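Long-range contacts in molybdenum-binding-protein (Azotobacter vinelandii, PDB 1H9K), which binds molybdate-like oxyanions, here tungstate, and probably serves as an intracellular molybdenum store or buffer: residues A[58-63]-A[139-144]; A[65-70]-A[110-115]. All coordinates share one frame; numbering follows the deposited sequence.

Overall arrangement
The two contacts illustrate how a tandem-domain protein can exchange edge strands between its halves. From the N terminus the chain lays down strands 10-21, 25-32 and 37-43, then strand 57-62, which pairs beside strand 10-21, and runs on through segment 65-70, where strand 68-70 joins the edge of the second sheet. Interaction 2 closes the smaller loop, holding segment 65-70 against strand 109-115. Only near the C terminus does strand 140-143 return to strand 57-62 and close the larger loop as interaction 1, so that interaction 2 lies wholly within its span. The centres are about 17 Å apart, yet the contacts meet where Val62 CG1 packs on Val67 CG2 and where Ile140 touches Trp66.

Interaction 1: A[58-63]-A[139-144]; sequences VVAVVK and VILGVP. With WO4 (tungstate(VI)ion), chain C.
Strands 58-62 and 140-143 run antiparallel, their axes 152° apart, with Val59 facing Gly142 and Val61 facing Ile140 as hydrogen-bonded pairs around the non-hydrogen-bonded pair Ala60 and Leu141. Each hydrogen-bonded pair exchanges two backbone bonds; the bond from Val61 N to Ile140 O, at 2.6 Å, is short and lies in the carbonyl plane. With no side chain at Gly142, Val59 can lay CG2 against Gly142 CA at 3.6 Å. On the face of Ala60 and Leu141 the packing is aliphatic. Leu141 holds CG anti to its carbonyl carbon (chi1 -71°), and from there CD2 comes alongside the first strand to within 4.1 Å of Ala60 CB. Val139 adds a second contact to the same methyl, its CG1 lying 3.7 Å from Ala60 CB, while its CG2 touches Val62 CG2 at 3.9 Å, the two side chains meeting at a slant. This layer faces Ile30 and Leu38, consistent with the interior of an OB-like barrel, as in TOBE domains, and strand 140-143 extends its sheet beyond strand 57-62. Gly142 and Val143 also pair with a strand of the second subunit, carrying the sheet over the interface, and Leu141 N is bonded to Ser79 OG there. Lys63 bends at its outer torsions and brings NZ to within 3.1 Å of tungstate O3, a hydrogen bond probably reinforced by opposite charges; NZ is also bonded to Val67 O and Met113 O of the second subunit. Ser7 OG, Arg9 N and Ala64 N of the same chain, and Thr115 OG1 of the second subunit, also hydrogen-bond this anion.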
loop_
_atom_site.group_PDB
_atom_site.type_symbol
_atom_site.label_atom_id
_atom_site.label_comp_id
_atom_site.label_asym_id
_atom_site.label_seq_id
_atom_site.Cartn_x
_atom_site.Cartn_y
_atom_site.Cartn_z
ATOM N N VAL A 58 -11.281 -9.753 -17.044
ATOM C CA VAL A 58 -10.456 -8.676 -16.468
ATOM C C VAL A 58 -9.073 -9.260 -16.092
ATOM O O VAL A 58 -8.859 -10.472 -15.989
ATOM C CB VAL A 58 -11.060 -8.090 -15.193
ATOM C CG1 VAL A 58 -12.339 -7.281 -15.414
ATOM C CG2 VAL A 58 -11.368 -9.209 -14.181
ATOM N N VAL A 59 -8.119 -8.380 -15.792
ATOM C CA VAL A 59 -6.849 -8.771 -15.171
ATOM C C VAL A 59 -6.775 -8.118 -13.790
ATOM O O VAL A 59 -7.366 -7.051 -13.626
ATOM C CB VAL A 59 -5.607 -8.402 -16.007
ATOM C CG1 VAL A 59 -5.674 -9.049 -17.409
ATOM C CG2 VAL A 59 -5.408 -6.919 -16.183
ATOM N N ALA A 60 -6.290 -8.831 -12.780
ATOM C CA ALA A 60 -6.178 -8.226 -11.424
ATOM C C ALA A 60 -4.649 -8.088 -11.189
ATOM O O ALA A 60 -4.004 -9.099 -11.420
ATOM C CB ALA A 60 -6.827 -9.119 -10.399
ATOM N N VAL A 61 -4.219 -6.938 -10.701
ATOM C CA VAL A 61 -2.769 -6.766 -10.521
ATOM C C VAL A 61 -2.504 -6.476 -9.046
ATOM O O VAL A 61 -3.179 -5.608 -8.480
ATOM C CB VAL A 61 -2.304 -5.584 -11.408
ATOM C CG1 VAL A 61 -0.839 -5.276 -11.138
ATOM C CG2 VAL A 61 -2.485 -5.917 -12.900
ATOM N N VAL A 62 -1.583 -7.247 -8.444
ATOM C CA VAL A 62 -1.258 -6.996 -7.015
ATOM C C VAL A 62 0.253 -6.952 -6.848
ATOM O O VAL A 62 0.932 -7.925 -7.158
ATOM C CB VAL A 62 -1.850 -8.108 -6.128
ATOM C CG1 VAL A 62 -1.503 -7.792 -4.661
ATOM C CG2 VAL A 62 -3.356 -8.236 -6.257
ATOM N N LYS A 63 0.793 -5.840 -6.311
ATOM C CA LYS A 63 2.261 -5.790 -6.130
ATOM C C LYS A 63 2.646 -6.719 -4.995
ATOM O O LYS A 63 1.966 -6.812 -3.965
ATOM C CB LYS A 63 2.606 -4.340 -5.805
ATOM C CG LYS A 63 3.868 -3.742 -6.393
ATOM C CD LYS A 63 4.293 -2.540 -5.524
ATOM C CE LYS A 63 5.858 -2.505 -5.561
ATOM N NZ LYS A 63 6.249 -1.928 -6.882
ATOM N N VAL A 139 -6.007 -4.145 -4.935
ATOM C CA VAL A 139 -5.993 -4.882 -6.208
ATOM C C VAL A 139 -6.338 -3.881 -7.299
ATOM O O VAL A 139 -7.399 -3.270 -7.202
ATOM C CB VAL A 139 -7.034 -6.024 -6.157
ATOM C CG1 VAL A 139 -7.008 -6.854 -7.438
ATOM C CG2 VAL A 139 -6.767 -6.984 -4.974
ATOM N N ILE A 140 -5.479 -3.723 -8.288
ATOM C CA ILE A 140 -5.749 -2.876 -9.430
ATOM C C ILE A 140 -6.355 -3.762 -10.506
ATOM O O ILE A 140 -5.888 -4.886 -10.735
ATOM C CB ILE A 140 -4.421 -2.232 -9.895
ATOM C CG1 ILE A 140 -4.053 -1.196 -8.791
ATOM C CG2 ILE A 140 -4.500 -1.507 -11.233
ATOM C CD1 ILE A 140 -2.563 -0.783 -8.937
ATOM N N LEU A 141 -7.348 -3.232 -11.198
ATOM C CA LEU A 141 -7.968 -3.992 -12.277
ATOM C C LEU A 141 -7.612 -3.416 -13.634
ATOM O O LEU A 141 -7.329 -2.228 -13.802
ATOM C CB LEU A 141 -9.508 -3.935 -12.135
ATOM C CG LEU A 141 -10.099 -4.712 -10.972
ATOM C CD1 LEU A 141 -11.619 -4.544 -10.975
ATOM C CD2 LEU A 141 -9.648 -6.157 -11.025
ATOM N N GLY A 142 -7.574 -4.340 -14.611
ATOM C CA GLY A 142 -7.314 -3.885 -15.973
ATOM C C GLY A 142 -8.374 -4.523 -16.905
ATOM O O GLY A 142 -8.725 -5.681 -16.663
ATOM N N VAL A 143 -8.760 -3.830 -17.938
ATOM C CA VAL A 143 -9.704 -4.383 -18.913
ATOM C C VAL A 143 -9.100 -4.168 -20.299
ATOM O O VAL A 143 -8.445 -3.240 -20.655
ATOM C CB VAL A 143 -11.119 -3.758 -18.830
ATOM C CG1 VAL A 143 -11.798 -4.059 -17.490
ATOM C CG2 VAL A 143 -11.108 -2.268 -19.133
ATOM N N PRO A 144 -9.305 -5.343 -21.054
ATOM C CA PRO A 144 -8.817 -5.250 -22.435
ATOM C C PRO A 144 -9.733 -4.243 -23.164
ATOM O O PRO A 144 -9.145 -3.571 -24.048
ATOM C CB PRO A 144 -8.953 -6.606 -23.079
ATOM C CG PRO A 144 -9.393 -7.537 -22.018
ATOM C CD PRO A 144 -9.996 -6.721 -20.928
HETATM W W WO4 C . 6.773 -5.732 -7.855
HETATM O O1 WO4 C . 7.354 -5.054 -6.253
HETATM O O2 WO4 C . 5.511 -6.921 -7.366
HETATM O O3 WO4 C . 6.049 -4.363 -8.787
HETATM O O4 WO4 C . 8.192 -6.474 -8.680
#

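Interaction 2: A[65-70]-A[110-115]; sequences PWVLLM and ITSMVT. With WO4 (tungstate(VI)ion), chain B.
Val67 and Ser112 meet where the two segments pass nearly at right angles, and here a side-chain hydroxyl does work that paired strands leave to their backbones. Ser112 OG, swung anti to its own amide nitrogen (chi1 169°), donates to Val67 O at 2.7 Å. The hydroxyl stands above the carbonyl plane, 43° out of it. The same carbonyl accepts a hydrogen bond from Lys63 NZ of the third subunit, so two donors grip this buried oxygen. Carbon packing lies beside the bond. Val67 turns its side chain toward the strand, setting CG1 against Ser112 CB at 3.7 Å and meeting Ile110 CD1 tip to tip at 4.0 Å; Ile110 reaches that far because its chain is extended. Leu69, two residues on, places CG 3.7 Å from Ser112 OG, adding an aliphatic wall beside the hydroxyl, and its CD1 touches Val114 CG1 at 4.1 Å. At the start of the segment Pro65 meets Met113 through its backbone, N lying 3.9 Å from Met113 CB, while the rest of the bent methionine chain leads away. Ala132 and Leu102 of the second sheet continue the apolar packing around Val67 and Ile110. Beyond Val114 the strand ends in Thr115, whose N lies 2.9 Å from tungstate O4 and whose OG1 also bonds to that oxygen. Because Thr115 OG1 caps Ala118 N as well, the N-cap of helix 116-122 doubles as an anion ligand, and with Ser7, Lys63, Arg9 N and Ala64 N of the third subunit it forms an oxyanion site at a subunit interface of this TOBE protein.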
loop_
_atom_site.group_PDB
_atom_site.type_symbol
_atom_site.label_atom_id
_atom_site.label_comp_id
_atom_site.label_asym_id
_atom_site.label_seq_id
_atom_site.Cartn_x
_atom_site.Cartn_y
_atom_site.Cartn_z
ATOM N N PRO A 65 4.762 -6.559 -2.310
ATOM C CA PRO A 65 4.779 -5.957 -0.993
ATOM C C PRO A 65 3.401 -5.682 -0.430
ATOM O O PRO A 65 3.295 -5.372 0.753
ATOM C CB PRO A 65 5.536 -4.641 -1.125
ATOM C CG PRO A 65 5.917 -4.496 -2.540
ATOM C CD PRO A 65 5.429 -5.678 -3.299
ATOM N N TRP A 66 2.337 -5.808 -1.215
ATOM C CA TRP A 66 1.001 -5.544 -0.730
ATOM C C TRP A 66 0.375 -6.822 -0.193
ATOM O O TRP A 66 -0.766 -6.801 0.277
ATOM C CB TRP A 66 0.144 -4.964 -1.876
ATOM C CG TRP A 66 0.641 -3.678 -2.487
ATOM C CD1 TRP A 66 1.679 -2.923 -2.003
ATOM C CD2 TRP A 66 0.152 -2.978 -3.639
ATOM N NE1 TRP A 66 1.887 -1.817 -2.777
ATOM C CE2 TRP A 66 0.941 -1.820 -3.783
ATOM C CE3 TRP A 66 -0.866 -3.215 -4.568
ATOM C CZ2 TRP A 66 0.760 -0.908 -4.818
ATOM C CZ3 TRP A 66 -1.050 -2.286 -5.591
ATOM C CH2 TRP A 66 -0.257 -1.139 -5.712
ATOM N N VAL A 67 1.021 -7.978 -0.316
ATOM C CA VAL A 67 0.465 -9.238 0.158
ATOM C C VAL A 67 1.040 -9.654 1.510
ATOM O O VAL A 67 2.274 -9.781 1.640
ATOM C CB VAL A 67 0.849 -10.343 -0.884
ATOM C CG1 VAL A 67 0.298 -11.711 -0.488
ATOM C CG2 VAL A 67 0.295 -9.923 -2.241
ATOM N N LEU A 68 0.163 -9.899 2.483
ATOM C CA LEU A 68 0.659 -10.369 3.788
ATOM C C LEU A 68 0.528 -11.897 3.802
ATOM O O LEU A 68 -0.215 -12.457 3.003
ATOM C CB LEU A 68 -0.260 -9.881 4.926
ATOM C CG LEU A 68 -0.021 -8.435 5.364
ATOM C CD1 LEU A 68 -0.304 -7.406 4.288
ATOM C CD2 LEU A 68 -0.861 -8.097 6.596
ATOM N N LEU A 69 1.381 -12.525 4.599
ATOM C CA LEU A 69 1.274 -13.995 4.694
ATOM C C LEU A 69 0.796 -14.350 6.089
ATOM O O LEU A 69 1.337 -13.776 7.049
ATOM C CB LEU A 69 2.613 -14.646 4.392
ATOM C CG LEU A 69 3.058 -14.542 2.922
ATOM C CD1 LEU A 69 4.458 -15.141 2.832
ATOM C CD2 LEU A 69 2.035 -15.202 2.015
ATOM N N MET A 70 -0.086 -15.335 6.238
ATOM C CA MET A 70 -0.559 -15.688 7.584
ATOM C C MET A 70 -0.482 -17.214 7.704
ATOM O O MET A 70 -0.887 -17.892 6.765
ATOM C CB MET A 70 -2.014 -15.245 7.775
ATOM C CG MET A 70 -2.613 -15.611 9.132
ATOM S SD MET A 70 -4.131 -14.724 9.460
ATOM C CE MET A 70 -5.170 -15.164 8.076
ATOM N N ILE A 110 0.796 -17.171 -6.049
ATOM C CA ILE A 110 0.770 -15.782 -5.597
ATOM C C ILE A 110 2.103 -15.472 -4.955
ATOM O O ILE A 110 2.644 -16.344 -4.255
ATOM C CB ILE A 110 -0.337 -15.494 -4.597
ATOM C CG1 ILE A 110 -0.183 -14.065 -4.041
ATOM C CG2 ILE A 110 -0.352 -16.468 -3.435
ATOM C CD1 ILE A 110 -1.527 -13.483 -3.619
ATOM N N THR A 111 2.629 -14.282 -5.219
ATOM C CA THR A 111 3.971 -13.966 -4.679
ATOM C C THR A 111 3.902 -12.822 -3.688
ATOM O O THR A 111 3.268 -11.814 -3.994
ATOM C CB THR A 111 4.904 -13.606 -5.834
ATOM O OG1 THR A 111 5.216 -14.811 -6.567
ATOM C CG2 THR A 111 6.282 -13.134 -5.345
ATOM N N SER A 112 4.556 -12.967 -2.530
ATOM C CA SER A 112 4.531 -11.950 -1.498
ATOM C C SER A 112 5.960 -11.506 -1.171
ATOM O O SER A 112 6.881 -12.333 -1.313
ATOM C CB SER A 112 3.918 -12.553 -0.205
ATOM O OG SER A 112 4.121 -11.648 0.882
ATOM N N MET A 113 6.206 -10.240 -0.880
ATOM C CA MET A 113 7.500 -9.780 -0.414
ATOM C C MET A 113 7.332 -9.515 1.090
ATOM O O MET A 113 6.417 -8.746 1.453
ATOM C CB MET A 113 7.954 -8.476 -1.041
ATOM C CG MET A 113 9.330 -7.888 -0.840
ATOM S SD MET A 113 10.660 -8.960 -1.359
ATOM C CE MET A 113 10.883 -8.468 -3.074
ATOM N N VAL A 114 8.086 -10.247 1.897
ATOM C CA VAL A 114 7.999 -10.019 3.355
ATOM C C VAL A 114 9.386 -9.825 3.939
ATOM O O VAL A 114 10.393 -9.948 3.221
ATOM C CB VAL A 114 7.296 -11.187 4.069
ATOM C CG1 VAL A 114 5.834 -11.346 3.659
ATOM C CG2 VAL A 114 8.016 -12.497 3.744
ATOM N N THR A 115 9.552 -9.520 5.212
ATOM C CA THR A 115 10.922 -9.386 5.741
ATOM C C THR A 115 11.462 -10.786 5.944
ATOM O O THR A 115 10.750 -11.769 6.152
ATOM C CB THR A 115 10.960 -8.675 7.115
ATOM O OG1 THR A 115 10.076 -9.423 7.972
ATOM C CG2 THR A 115 10.491 -7.250 6.962
HETATM W W WO4 B . 6.200 -7.671 6.570
HETATM O O1 WO4 B . 6.806 -6.853 5.044
HETATM O O2 WO4 B . 5.849 -6.287 7.669
HETATM O O3 WO4 B . 4.684 -8.556 6.138
HETATM O O4 WO4 B . 7.507 -8.759 7.163
#